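Glucosamine--fructose-6-phosphate aminotransferase [isomerizing] (Francisella tularensis subsp. tularensis, PDB 3TBF) probably catalyses the amination and isomerisation of fructose 6-phosphate to glucosamine 6-phosphate with glutamine as nitrogen donor, its C-terminal part being the sugar-isomerising half. Local coordinates at residues Ile108-Glu113 against Cys136-Ser141; Ala281-Asp286 against Lys312-Arg317; Gly160-Lys165 against Lys250-Ile255; Lys78-Pro83 against Leu179-Leu184. One frame throughout, in Å; residues are numbered along the deposited sequence.

Interaction 1. Residues Ile108-Glu113 against Cys136-Ser141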
loop_
_atom_site.group_PDB
_atom_site.type_symbol
_atom_site.label_atom_id
_atom_site.label_comp_id
_atom_site.label_asym_id
_atom_site.label_seq_id
_atom_site.Cartn_x
_atom_site.Cartn_y
_atom_site.Cartn_z
ATOM N N ILE A 108 -10.634 9.132 -9.650
ATOM C CA ILE A 108 -10.013 10.412 -9.454
ATOM C C ILE A 108 -8.986 10.585 -10.548
ATOM O O ILE A 108 -8.156 9.719 -10.733
ATOM C CB ILE A 108 -9.305 10.477 -8.108
ATOM C CG1 ILE A 108 -10.266 10.099 -6.954
ATOM C CG2 ILE A 108 -8.763 11.891 -7.886
ATOM C CD1 ILE A 108 -9.593 9.975 -5.604
ATOM N N SER A 109 -9.058 11.695 -11.273
ATOM C CA SER A 109 -8.115 11.947 -12.343
ATOM C C SER A 109 -8.017 13.413 -12.701
ATOM O O SER A 109 -9.027 14.079 -12.900
ATOM C CB SER A 109 -8.542 11.228 -13.577
ATOM O OG SER A 109 -7.572 11.388 -14.576
ATOM N N GLN A 110 -6.799 13.910 -12.836
ATOM C CA GLN A 110 -6.611 15.283 -13.282
ATOM C C GLN A 110 -7.090 15.429 -14.736
ATOM O O GLN A 110 -7.945 16.218 -15.022
ATOM C CB GLN A 110 -5.147 15.712 -13.168
ATOM C CG GLN A 110 -4.925 17.225 -13.393
ATOM C CD GLN A 110 -5.097 17.652 -14.842
ATOM O OE1 GLN A 110 -4.534 17.033 -15.763
ATOM N NE2 GLN A 110 -5.884 18.716 -15.067
ATOM N N SER A 111 -6.522 14.638 -15.631
ATOM C CA SER A 111 -6.771 14.769 -17.050
ATOM C C SER A 111 -8.095 14.214 -17.492
ATOM O O SER A 111 -8.588 14.589 -18.532
ATOM C CB SER A 111 -5.676 13.990 -17.829
ATOM O OG SER A 111 -5.766 12.604 -17.589
ATOM N N GLY A 112 -8.628 13.269 -16.750
ATOM C CA GLY A 112 -9.789 12.482 -17.195
ATOM C C GLY A 112 -9.580 11.476 -18.329
ATOM O O GLY A 112 -10.561 10.939 -18.878
ATOM N N GLU A 113 -8.323 11.212 -18.677
ATOM C CA GLU A 113 -7.979 10.289 -19.763
ATOM C C GLU A 113 -7.075 9.114 -19.306
ATOM O O GLU A 113 -6.698 8.297 -20.086
ATOM C CB GLU A 113 -7.299 11.054 -20.905
ATOM C CG GLU A 113 -8.105 12.206 -21.535
ATOM C CD GLU A 113 -9.493 11.748 -22.111
ATOM O OE1 GLU A 113 -9.643 10.556 -22.468
ATOM O OE2 GLU A 113 -10.441 12.576 -22.196
ATOM N N CYS A 136 -12.632 15.112 -11.289
ATOM C CA CYS A 136 -11.754 15.392 -12.456
ATOM C C CYS A 136 -11.536 16.873 -12.604
ATOM O O CYS A 136 -12.293 17.645 -12.069
ATOM C CB CYS A 136 -12.297 14.742 -13.756
ATOM S SG CYS A 136 -11.341 15.114 -15.376
ATOM N N ASN A 137 -10.476 17.240 -13.314
ATOM C CA ASN A 137 -10.111 18.637 -13.556
ATOM C C ASN A 137 -10.434 19.178 -14.972
ATOM O O ASN A 137 -10.499 20.388 -15.177
ATOM C CB ASN A 137 -8.631 18.875 -13.290
ATOM C CG ASN A 137 -8.325 20.356 -13.073
ATOM O OD1 ASN A 137 -8.969 20.997 -12.258
ATOM N ND2 ASN A 137 -7.350 20.883 -13.789
ATOM N N VAL A 138 -10.624 18.283 -15.926
ATOM C CA VAL A 138 -10.859 18.649 -17.326
ATOM C C VAL A 138 -12.273 18.262 -17.694
ATOM O O VAL A 138 -12.557 17.081 -17.888
ATOM C CB VAL A 138 -9.893 17.921 -18.258
ATOM C CG1 VAL A 138 -10.292 18.168 -19.782
ATOM C CG2 VAL A 138 -8.456 18.325 -17.929
ATOM N N PRO A 139 -13.174 19.248 -17.791
ATOM C CA PRO A 139 -14.533 18.912 -18.204
ATOM C C PRO A 139 -14.515 18.515 -19.663
ATOM O O PRO A 139 -13.705 19.030 -20.475
ATOM C CB PRO A 139 -15.324 20.222 -17.995
ATOM C CG PRO A 139 -14.309 21.318 -18.099
ATOM C CD PRO A 139 -12.963 20.699 -17.673
ATOM N N ASN A 140 -15.394 17.614 -20.019
ATOM C CA ASN A 140 -15.332 17.089 -21.370
ATOM C C ASN A 140 -14.086 16.202 -21.575
ATOM O O ASN A 140 -13.277 16.401 -22.475
ATOM C CB ASN A 140 -15.395 18.191 -22.433
ATOM C CG ASN A 140 -15.577 17.603 -23.822
ATOM O OD1 ASN A 140 -16.372 16.670 -23.987
ATOM N ND2 ASN A 140 -14.791 18.078 -24.810
ATOM N N SER A 141 -13.946 15.231 -20.695
ATOM C CA SER A 141 -12.897 14.241 -20.783
ATOM C C SER A 141 -13.649 12.928 -20.760
ATOM O O SER A 141 -14.798 12.908 -20.425
ATOM C CB SER A 141 -11.936 14.378 -19.607
ATOM O OG SER A 141 -12.640 14.320 -18.383
#
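Gln110 and Asn137 tie the two segments together through their backbones, where the neighbouring parallel strands 103-109 and 129-136 give way to loops. Asn137 N donates to Gln110 O (3.2 Å) in a bent bond, 142° at the hydrogen, with the donor tilted 24° from the carbonyl plane. One residue earlier, the CA-H of Cys136 approaches Ser109 O (Cys136 CA to Ser109 O 3.1 Å). The Cys136 side chain continues this contact. Its CB lies 3.4 Å from Ser109 O, and SG, anti to the backbone N (chi1 176°), lies 3.5 Å from Ser109 O and 3.6 Å from Gly112 CA. The same sulfur accepts from Val138 N (3.3 Å), so it is held from its own segment while it faces the other. Gly112, with positive phi and no side chain, also meets Ser141 OG, which donates to Val138 O (2.8 Å) almost in line with the carbonyl bond. Val138 CB rests against Ser111 O. Farther out, Glu113 OE2 reaches Ser141 CA, while OE1 bonds Ser142 OG. The Asn137 amide is held by Thr153, Ala155 and Gly156. The sequence SQSGE matches the sugar-phosphate loop of related SIS domains. Here Ser109 OG and Ser111 OG accept from Gly112 N and Glu113 N, an ST motif and an ST turn, and the Cys136 sulfur packs against Gly112, consistent with a loop that holds the sugar phosphate, as in related enzymes.

Interaction 2. Residues Ala281-Asp286 against Lys312-Arg317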
loop_
_atom_site.group_PDB
_atom_site.type_symbol
_atom_site.label_atom_id
_atom_site.label_comp_id
_atom_site.label_asym_id
_atom_site.label_seq_id
_atom_site.Cartn_x
_atom_site.Cartn_y
_atom_site.Cartn_z
ATOM N N ALA A 281 9.338 13.936 8.204
ATOM C CA ALA A 281 8.116 13.515 8.840
ATOM C C ALA A 281 7.198 14.693 9.082
ATOM O O ALA A 281 7.622 15.835 9.255
ATOM C CB ALA A 281 8.416 12.756 10.174
ATOM N N VAL A 282 5.930 14.367 9.155
ATOM C CA VAL A 282 4.856 15.291 9.366
ATOM C C VAL A 282 4.293 14.927 10.735
ATOM O O VAL A 282 3.896 13.798 10.968
ATOM C CB VAL A 282 3.795 15.092 8.267
ATOM C CG1 VAL A 282 2.469 15.733 8.649
ATOM C CG2 VAL A 282 4.322 15.641 6.852
ATOM N N VAL A 283 4.296 15.901 11.658
ATOM C CA VAL A 283 3.877 15.694 13.037
ATOM C C VAL A 283 2.705 16.612 13.394
ATOM O O VAL A 283 2.886 17.754 13.819
ATOM C CB VAL A 283 5.062 15.956 13.966
ATOM C CG1 VAL A 283 4.707 15.583 15.380
ATOM C CG2 VAL A 283 6.299 15.174 13.498
ATOM N N PRO A 284 1.484 16.133 13.207
ATOM C CA PRO A 284 0.304 16.934 13.398
ATOM C C PRO A 284 -0.227 17.015 14.844
ATOM O O PRO A 284 0.205 16.294 15.761
ATOM C CB PRO A 284 -0.724 16.193 12.560
ATOM C CG PRO A 284 -0.372 14.761 12.773
ATOM C CD PRO A 284 1.140 14.757 12.797
ATOM N N ASN A 285 -1.218 17.873 15.021
ATOM C CA ASN A 285 -1.874 18.066 16.312
ATOM C C ASN A 285 -3.088 17.167 16.451
ATOM O O ASN A 285 -4.220 17.603 16.217
ATOM C CB ASN A 285 -2.337 19.520 16.448
ATOM C CG ASN A 285 -2.997 19.800 17.786
ATOM O OD1 ASN A 285 -2.602 19.252 18.818
ATOM N ND2 ASN A 285 -4.004 20.655 17.770
ATOM N N ASP A 286 -2.846 15.923 16.817
ATOM C CA ASP A 286 -3.910 14.914 16.857
ATOM C C ASP A 286 -3.672 13.911 17.969
ATOM O O ASP A 286 -2.723 14.045 18.767
ATOM C CB ASP A 286 -4.059 14.217 15.493
ATOM C CG ASP A 286 -2.896 13.259 15.163
ATOM O OD1 ASP A 286 -1.939 13.105 15.972
ATOM O OD2 ASP A 286 -2.956 12.664 14.056
ATOM N N LYS A 312 2.249 24.001 15.114
ATOM C CA LYS A 312 2.754 24.897 16.180
ATOM C C LYS A 312 2.303 24.435 17.563
ATOM O O LYS A 312 3.074 24.496 18.495
ATOM C CB LYS A 312 2.300 26.349 15.975
ATOM C CG LYS A 312 2.836 27.039 14.658
ATOM C CD LYS A 312 2.318 28.484 14.528
ATOM C CE LYS A 312 3.375 29.499 14.012
ATOM N NZ LYS A 312 2.702 30.827 13.581
ATOM N N ALA A 313 1.068 23.931 17.656
ATOM C CA ALA A 313 0.493 23.431 18.913
ATOM C C ALA A 313 1.168 22.178 19.503
ATOM O O ALA A 313 0.776 21.753 20.578
ATOM C CB ALA A 313 -1.024 23.170 18.744
ATOM N N VAL A 314 2.167 21.601 18.847
ATOM C CA VAL A 314 2.852 20.443 19.406
ATOM C C VAL A 314 4.332 20.672 19.452
ATOM O O VAL A 314 5.045 19.837 19.944
ATOM C CB VAL A 314 2.536 19.097 18.610
ATOM C CG1 VAL A 314 0.996 18.835 18.592
ATOM C CG2 VAL A 314 3.169 19.106 17.179
ATOM N N LYS A 315 4.803 21.836 19.015
ATOM C CA LYS A 315 6.249 22.054 18.848
ATOM C C LYS A 315 7.067 21.985 20.134
ATOM O O LYS A 315 8.238 21.585 20.132
ATOM C CB LYS A 315 6.498 23.388 18.190
ATOM C CG LYS A 315 7.846 23.480 17.526
ATOM C CD LYS A 315 8.849 24.248 18.355
ATOM C CE LYS A 315 10.287 23.910 17.926
ATOM N NZ LYS A 315 10.853 24.883 16.963
ATOM N N GLU A 316 6.448 22.389 21.229
ATOM C CA GLU A 316 7.083 22.328 22.539
ATOM C C GLU A 316 7.361 20.899 22.953
ATOM O O GLU A 316 8.366 20.624 23.594
ATOM C CB GLU A 316 6.189 22.975 23.580
ATOM C CG GLU A 316 6.831 24.189 24.217
ATOM C CD GLU A 316 7.200 25.264 23.194
ATOM O OE1 GLU A 316 8.295 25.125 22.577
ATOM O OE2 GLU A 316 6.397 26.233 23.026
ATOM N N ARG A 317 6.470 19.990 22.572
ATOM C CA ARG A 317 6.652 18.556 22.810
ATOM C C ARG A 317 7.628 17.860 21.849
ATOM O O ARG A 317 7.946 16.694 22.025
ATOM C CB ARG A 317 5.279 17.879 22.821
ATOM C CG ARG A 317 4.476 18.268 24.069
ATOM C CD ARG A 317 3.007 17.906 23.990
ATOM N NE ARG A 317 2.192 18.881 23.259
ATOM C CZ ARG A 317 0.870 18.763 23.074
ATOM N NH1 ARG A 317 0.215 17.712 23.567
ATOM N NH2 ARG A 317 0.186 19.690 22.404
#
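Val314 is the side chain that fills this contact, set between Val283 at the end of strand 278-283 and Asn285 in the loop that follows. The tight part lies around its two methyl groups. With CG1 anti to the carbonyl carbon (chi1 -57°), the valine straddles the opposing backbone: CG2 comes to 3.6 Å from Val283 O, and CG1 to 3.7 Å from Asn285 CA. CG1 also touches the amide oxygen, Asn285 OD1, at 3.6 Å. The methyl-to-methyl approach is wider, 4.2 Å from Val283 CG1 to Val314 CG2. No hydrogen bond crosses between the segments, and the contact is van der Waals, methyl groups against one another and against carbonyl and amide groups.

Toward solvent the contact thins. The exposed Ala313 meets the flat end of Asn285 through its CB, 4.0 Å from Asn285 ND2. Arg317 scarcely touches the other segment, and turns back on its own: NH2 donates to Ala313 O (2.8 Å), which lies in the plane of the guanidinium while the donor lies in the carbonyl plane. This bond ties Arg317 back to Ala313 within the turn, and Asp311 OD1 receives Ala313 N at its start.

Strands 278-283 and 305-311 are parallel neighbours joined by helix 289-301 in a beta-alpha-beta crossover, and both segments lie at the C-terminal ends of their strands, 281-286 still including the last strand residues. Leu289 of that helix packs on Val283, Val314 and Arg317, while Tyr238 of helix 238-253 and Phe340 of helix 335-355 cover Pro284.

Interaction 3. Residues Gly160-Lys165 against Lys250-Ile255; sequences GVASTK and KEISYI
The boundary between the two SIS domains, where related glucosamine-6-phosphate synthases keep their sugar-isomerising site, brings Val161 and Ala162 against Glu251 and Ile252. The first pair belongs to the loop GVASTK, which runs into helix 165-184; the second lies near the C-terminal end of helix 238-253. Ile252 CG2 is the shared apolar point. It is anti to the carbonyl carbon, with CG1 held at chi1 77°, and this turns the methyl to the loop, 3.9 Å from Ala162 CB and 4.0 Å from Val161 CG1. The side chains of Val161 and Ile252 run antiparallel alongside each other, touching through these two methyls. Beside them, Glu251 reaches out with an extended chain, its CG anti to the backbone N (chi1 -153°), and lays OE1 3.8 Å from Ala162 CB. This buried oxygen has no hydrogen bond in the model; Lys248 NZ makes a long, weak ion pair with it. Lys248 NZ also bonds Ser163 O, linking helix and loop a second way.

Behind the contact the helix ends at Ser253, and Tyr254 after it has positive phi; Ser253 OG accepts from Ile255 N (3.2 Å) in an ST turn. Val161 is backbone-bonded to Val359 of the C-terminal tail, and Lys250 NZ bonds Tyr260 OH of the second subunit. No hydrogen bond joins the two segments directly: three methyl groups make a hydrophobic join of loop and helix, with a carboxylate lying beside it at the boundary between the SIS domains.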
loop_
_atom_site.group_PDB
_atom_site.type_symbol
_atom_site.label_atom_id
_atom_site.label_comp_id
_atom_site.label_asym_id
_atom_site.label_seq_id
_atom_site.Cartn_x
_atom_site.Cartn_y
_atom_site.Cartn_z
ATOM N N GLY A 160 4.009 21.670 -14.474
ATOM C CA GLY A 160 5.027 21.069 -13.621
ATOM C C GLY A 160 5.104 19.567 -13.870
ATOM O O GLY A 160 4.094 18.923 -14.132
ATOM N N VAL A 161 6.303 19.018 -13.809
ATOM C CA VAL A 161 6.460 17.586 -13.960
ATOM C C VAL A 161 5.584 16.912 -12.867
ATOM O O VAL A 161 4.782 16.020 -13.169
ATOM C CB VAL A 161 7.959 17.112 -13.857
ATOM C CG1 VAL A 161 8.027 15.575 -13.805
ATOM C CG2 VAL A 161 8.771 17.631 -15.023
ATOM N N ALA A 162 5.734 17.346 -11.614
ATOM C CA ALA A 162 4.913 16.786 -10.554
ATOM C C ALA A 162 3.634 17.574 -10.481
ATOM O O ALA A 162 3.596 18.772 -10.767
ATOM C CB ALA A 162 5.641 16.810 -9.186
ATOM N N SER A 163 2.562 16.897 -10.110
ATOM C CA SER A 163 1.340 17.604 -9.884
ATOM C C SER A 163 1.323 18.149 -8.426
ATOM O O SER A 163 1.765 17.489 -7.456
ATOM C CB SER A 163 0.176 16.694 -10.146
ATOM O OG SER A 163 -0.010 15.927 -8.997
ATOM N N THR A 164 0.824 19.367 -8.292
ATOM C CA THR A 164 0.771 20.042 -7.014
ATOM C C THR A 164 -0.662 20.454 -6.757
ATOM O O THR A 164 -1.369 19.828 -5.967
ATOM C CB THR A 164 1.719 21.253 -6.965
ATOM O OG1 THR A 164 1.428 22.147 -8.057
ATOM C CG2 THR A 164 3.189 20.795 -7.011
ATOM N N LYS A 165 -1.117 21.480 -7.454
ATOM C CA LYS A 165 -2.453 21.963 -7.200
ATOM C C LYS A 165 -3.548 20.963 -7.552
ATOM O O LYS A 165 -4.636 21.016 -6.998
ATOM C CB LYS A 165 -2.651 23.301 -7.870
ATOM C CG LYS A 165 -2.691 23.219 -9.347
ATOM C CD LYS A 165 -2.549 24.536 -9.981
ATOM C CE LYS A 165 -2.704 24.371 -11.499
ATOM N NZ LYS A 165 -3.044 25.681 -12.163
ATOM N N LYS A 250 10.926 11.761 -5.357
ATOM C CA LYS A 250 11.422 10.736 -6.245
ATOM C C LYS A 250 11.251 11.174 -7.702
ATOM O O LYS A 250 12.192 11.120 -8.506
ATOM C CB LYS A 250 10.611 9.465 -5.930
ATOM C CG LYS A 250 10.913 8.224 -6.676
ATOM C CD LYS A 250 10.270 6.986 -6.021
ATOM C CE LYS A 250 8.848 7.231 -5.459
ATOM N NZ LYS A 250 8.164 5.972 -5.021
ATOM N N GLU A 251 10.057 11.659 -8.009
ATOM C CA GLU A 251 9.617 11.988 -9.363
ATOM C C GLU A 251 10.428 13.089 -9.999
ATOM O O GLU A 251 10.584 13.072 -11.205
ATOM C CB GLU A 251 8.145 12.467 -9.324
ATOM C CG GLU A 251 7.268 12.275 -10.569
ATOM C CD GLU A 251 5.730 12.481 -10.281
ATOM O OE1 GLU A 251 5.348 13.027 -9.218
ATOM O OE2 GLU A 251 4.885 12.086 -11.125
ATOM N N ILE A 252 10.908 14.066 -9.217
ATOM C CA ILE A 252 11.662 15.172 -9.795
ATOM C C ILE A 252 13.101 15.373 -9.336
ATOM O O ILE A 252 13.862 16.047 -10.039
ATOM C CB ILE A 252 10.902 16.505 -9.672
ATOM C CG1 ILE A 252 10.997 17.073 -8.252
ATOM C CG2 ILE A 252 9.446 16.338 -10.133
ATOM C CD1 ILE A 252 10.045 18.300 -8.045
ATOM N N SER A 253 13.487 14.827 -8.188
ATOM C CA SER A 253 14.913 14.824 -7.797
ATOM C C SER A 253 15.611 13.510 -8.074
ATOM O O SER A 253 16.825 13.428 -8.021
ATOM C CB SER A 253 15.088 15.165 -6.323
ATOM O OG SER A 253 14.900 14.071 -5.468
ATOM N N TYR A 254 14.831 12.483 -8.352
ATOM C CA TYR A 254 15.338 11.142 -8.547
ATOM C C TYR A 254 16.023 10.529 -7.348
ATOM O O TYR A 254 16.570 9.501 -7.485
ATOM C CB TYR A 254 16.286 11.050 -9.748
ATOM C CG TYR A 254 15.745 11.679 -11.001
ATOM C CD1 TYR A 254 14.385 11.624 -11.295
ATOM C CD2 TYR A 254 16.594 12.331 -11.896
ATOM C CE1 TYR A 254 13.882 12.214 -12.432
ATOM C CE2 TYR A 254 16.099 12.911 -13.051
ATOM C CZ TYR A 254 14.733 12.858 -13.308
ATOM O OH TYR A 254 14.205 13.418 -14.457
ATOM N N ILE A 255 15.939 11.138 -6.178
ATOM C CA ILE A 255 16.272 10.475 -4.937
ATOM C C ILE A 255 15.337 9.291 -4.681
ATOM O O ILE A 255 14.136 9.374 -4.919
ATOM C CB ILE A 255 16.169 11.412 -3.759
ATOM C CG1 ILE A 255 17.234 12.497 -3.855
ATOM C CG2 ILE A 255 16.395 10.681 -2.494
ATOM C CD1 ILE A 255 17.120 13.583 -2.747
#

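Interaction 4. Residues Lys78-Pro83 against Leu179-Leu184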
loop_
_atom_site.group_PDB
_atom_site.type_symbol
_atom_site.label_atom_id
_atom_site.label_comp_id
_atom_site.label_asym_id
_atom_site.label_seq_id
_atom_site.Cartn_x
_atom_site.Cartn_y
_atom_site.Cartn_z
ATOM N N LYS A 78 -14.687 7.946 8.834
ATOM C CA LYS A 78 -14.823 8.592 10.111
ATOM C C LYS A 78 -16.009 9.550 10.186
ATOM O O LYS A 78 -16.722 9.528 11.176
ATOM C CB LYS A 78 -13.542 9.392 10.432
ATOM C CG LYS A 78 -13.630 10.239 11.688
ATOM C CD LYS A 78 -12.235 10.734 12.163
ATOM C CE LYS A 78 -12.392 11.607 13.393
ATOM N NZ LYS A 78 -11.091 12.133 13.883
ATOM N N TYR A 79 -16.184 10.408 9.168
ATOM C CA TYR A 79 -17.202 11.441 9.171
ATOM C C TYR A 79 -18.484 11.064 8.477
ATOM O O TYR A 79 -19.533 11.307 9.012
ATOM C CB TYR A 79 -16.661 12.729 8.546
ATOM C CG TYR A 79 -15.612 13.389 9.375
ATOM C CD1 TYR A 79 -15.945 14.175 10.474
ATOM C CD2 TYR A 79 -14.280 13.215 9.104
ATOM C CE1 TYR A 79 -14.956 14.792 11.277
ATOM C CE2 TYR A 79 -13.291 13.810 9.890
ATOM C CZ TYR A 79 -13.634 14.600 10.966
ATOM O OH TYR A 79 -12.639 15.183 11.691
ATOM N N ALA A 80 -18.430 10.508 7.285
ATOM C CA ALA A 80 -19.650 10.020 6.605
ATOM C C ALA A 80 -20.112 8.645 7.056
ATOM O O ALA A 80 -21.227 8.247 6.753
ATOM C CB ALA A 80 -19.461 10.012 5.135
ATOM N N LYS A 81 -19.233 7.893 7.713
ATOM C CA LYS A 81 -19.505 6.531 8.119
ATOM C C LYS A 81 -19.967 5.602 7.004
ATOM O O LYS A 81 -20.787 4.714 7.220
ATOM C CB LYS A 81 -20.523 6.524 9.238
ATOM C CG LYS A 81 -20.210 7.541 10.286
ATOM C CD LYS A 81 -20.113 6.981 11.649
ATOM C CE LYS A 81 -19.158 7.844 12.473
ATOM N NZ LYS A 81 -17.838 7.167 12.885
ATOM N N VAL A 82 -19.417 5.778 5.816
ATOM C CA VAL A 82 -19.645 4.852 4.742
ATOM C C VAL A 82 -18.358 4.062 4.534
ATOM O O VAL A 82 -17.291 4.624 4.534
ATOM C CB VAL A 82 -20.052 5.586 3.490
ATOM C CG1 VAL A 82 -20.386 4.618 2.350
ATOM C CG2 VAL A 82 -21.263 6.427 3.826
ATOM N N PRO A 83 -18.462 2.721 4.439
ATOM C CA PRO A 83 -17.230 1.993 4.224
ATOM C C PRO A 83 -16.576 2.373 2.868
ATOM O O PRO A 83 -17.278 2.673 1.882
ATOM C CB PRO A 83 -17.675 0.534 4.282
ATOM C CG PRO A 83 -19.090 0.547 4.011
ATOM C CD PRO A 83 -19.626 1.837 4.530
ATOM N N LEU A 179 -18.593 15.605 3.238
ATOM C CA LEU A 179 -19.638 16.310 4.001
ATOM C C LEU A 179 -21.021 16.218 3.322
ATOM O O LEU A 179 -22.053 16.064 3.989
ATOM C CB LEU A 179 -19.246 17.750 4.283
ATOM C CG LEU A 179 -17.932 17.937 5.060
ATOM C CD1 LEU A 179 -17.508 19.429 5.144
ATOM C CD2 LEU A 179 -18.011 17.408 6.451
ATOM N N VAL A 180 -21.068 16.268 2.014
ATOM C CA VAL A 180 -22.310 16.019 1.313
ATOM C C VAL A 180 -22.930 14.667 1.628
ATOM O O VAL A 180 -24.090 14.566 1.897
ATOM C CB VAL A 180 -22.101 16.097 -0.209
ATOM C CG1 VAL A 180 -23.344 15.496 -0.968
ATOM C CG2 VAL A 180 -21.790 17.600 -0.643
ATOM N N ILE A 181 -22.115 13.621 1.633
ATOM C CA ILE A 181 -22.568 12.273 1.959
ATOM C C ILE A 181 -22.954 12.197 3.410
ATOM O O ILE A 181 -23.960 11.604 3.756
ATOM C CB ILE A 181 -21.461 11.212 1.661
ATOM C CG1 ILE A 181 -21.175 11.209 0.182
ATOM C CG2 ILE A 181 -21.916 9.780 2.045
ATOM C CD1 ILE A 181 -22.458 10.999 -0.701
ATOM N N ALA A 182 -22.148 12.801 4.257
ATOM C CA ALA A 182 -22.401 12.765 5.674
ATOM C C ALA A 182 -23.768 13.320 5.973
ATOM O O ALA A 182 -24.496 12.779 6.803
ATOM C CB ALA A 182 -21.361 13.546 6.448
ATOM N N LYS A 183 -24.104 14.420 5.324
ATOM C CA LYS A 183 -25.359 15.101 5.591
ATOM C C LYS A 183 -26.551 14.306 5.090
ATOM O O LYS A 183 -27.561 14.170 5.758
ATOM C CB LYS A 183 -25.345 16.434 4.872
ATOM C CG LYS A 183 -26.629 17.217 4.928
ATOM C CD LYS A 183 -26.277 18.624 4.612
ATOM C CE LYS A 183 -27.477 19.486 4.247
ATOM N NZ LYS A 183 -28.034 20.162 5.439
ATOM N N LEU A 184 -26.416 13.781 3.894
ATOM C CA LEU A 184 -27.481 13.005 3.278
ATOM C C LEU A 184 -27.803 11.726 4.067
ATOM O O LEU A 184 -28.923 11.234 4.026
ATOM C CB LEU A 184 -27.024 12.610 1.887
ATOM C CG LEU A 184 -28.003 12.762 0.756
ATOM C CD1 LEU A 184 -28.859 14.036 0.893
ATOM C CD2 LEU A 184 -27.215 12.794 -0.541
#
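Ala80, in a wider pi-type turn at the end of helix 63-80, and Ala182, in the last turns of helix 165-184, bring their backbones together until the two CA atoms are 4.0 Å apart. So close an approach rests on the small side chains: Ala182 CB lies 3.9 Å from Ala80 CA and the same distance, 3.9 Å, from Tyr79 O, while the two alanine methyls stand 4.2 Å apart. Ala80 CB also touches Ile181 CG2 at 4.0 Å. The contact thus joins the two helices where the first gives way to the turn leading into strand 84-88 of the first parallel sheet.

That isoleucine methyl has two partners. Anti to the backbone N, with CG1 at chi1 -63°, it projects toward the chain that leaves helix 63-80 and meets Val82 CG2 at 3.9 Å, the two side chains crossing at about a right angle. Between Ala80 and Val82 the chain turns at Lys81, which takes positive phi; its NZ bends back to Lys78 O in a weak bond and forms a long, weak ion pair with Asp96 of the second subunit. Tyr79 sends its ring away from helix 165-184, edge-to-face with Tyr196 of helix 190-201. Phe51 of helix 47-52 covers Ile181 from another direction.

The contact across the segments is van der Waals, methyl on methyl and methyl on backbone, without a hydrogen bond. The fit depends on shape, with two alanines allowing backbones at the helix ends to pack closely, while the Tyr79 hydroxyl bonds Asp333 OD2 and Ala80 O bonds Ser187 OG.

Overall arrangement
Interactions 1 and 2 occupy equivalent places in the two SIS domains: each joins the loops that follow the third and fourth strands, in sheet order, of a parallel five-stranded sheet. Interaction 1 is partly buried, and 108-113 and 136-141 share a hydrogen bond and sulfur contacts; interaction 2 is mostly buried with an exposed rim, and meets only by packing. Interactions 3 and 4 use opposite ends of helix 165-184, about 32 Å apart between centres. The touching residues of interaction 4 are all buried, without a hydrogen bond; interaction 3 is partly buried, spans the two domains and includes a carboxylate. Both reach the second subunit. Interactions 1 and 3 come within about 6 Å at their nearest atoms, consistent with one shared active-site region.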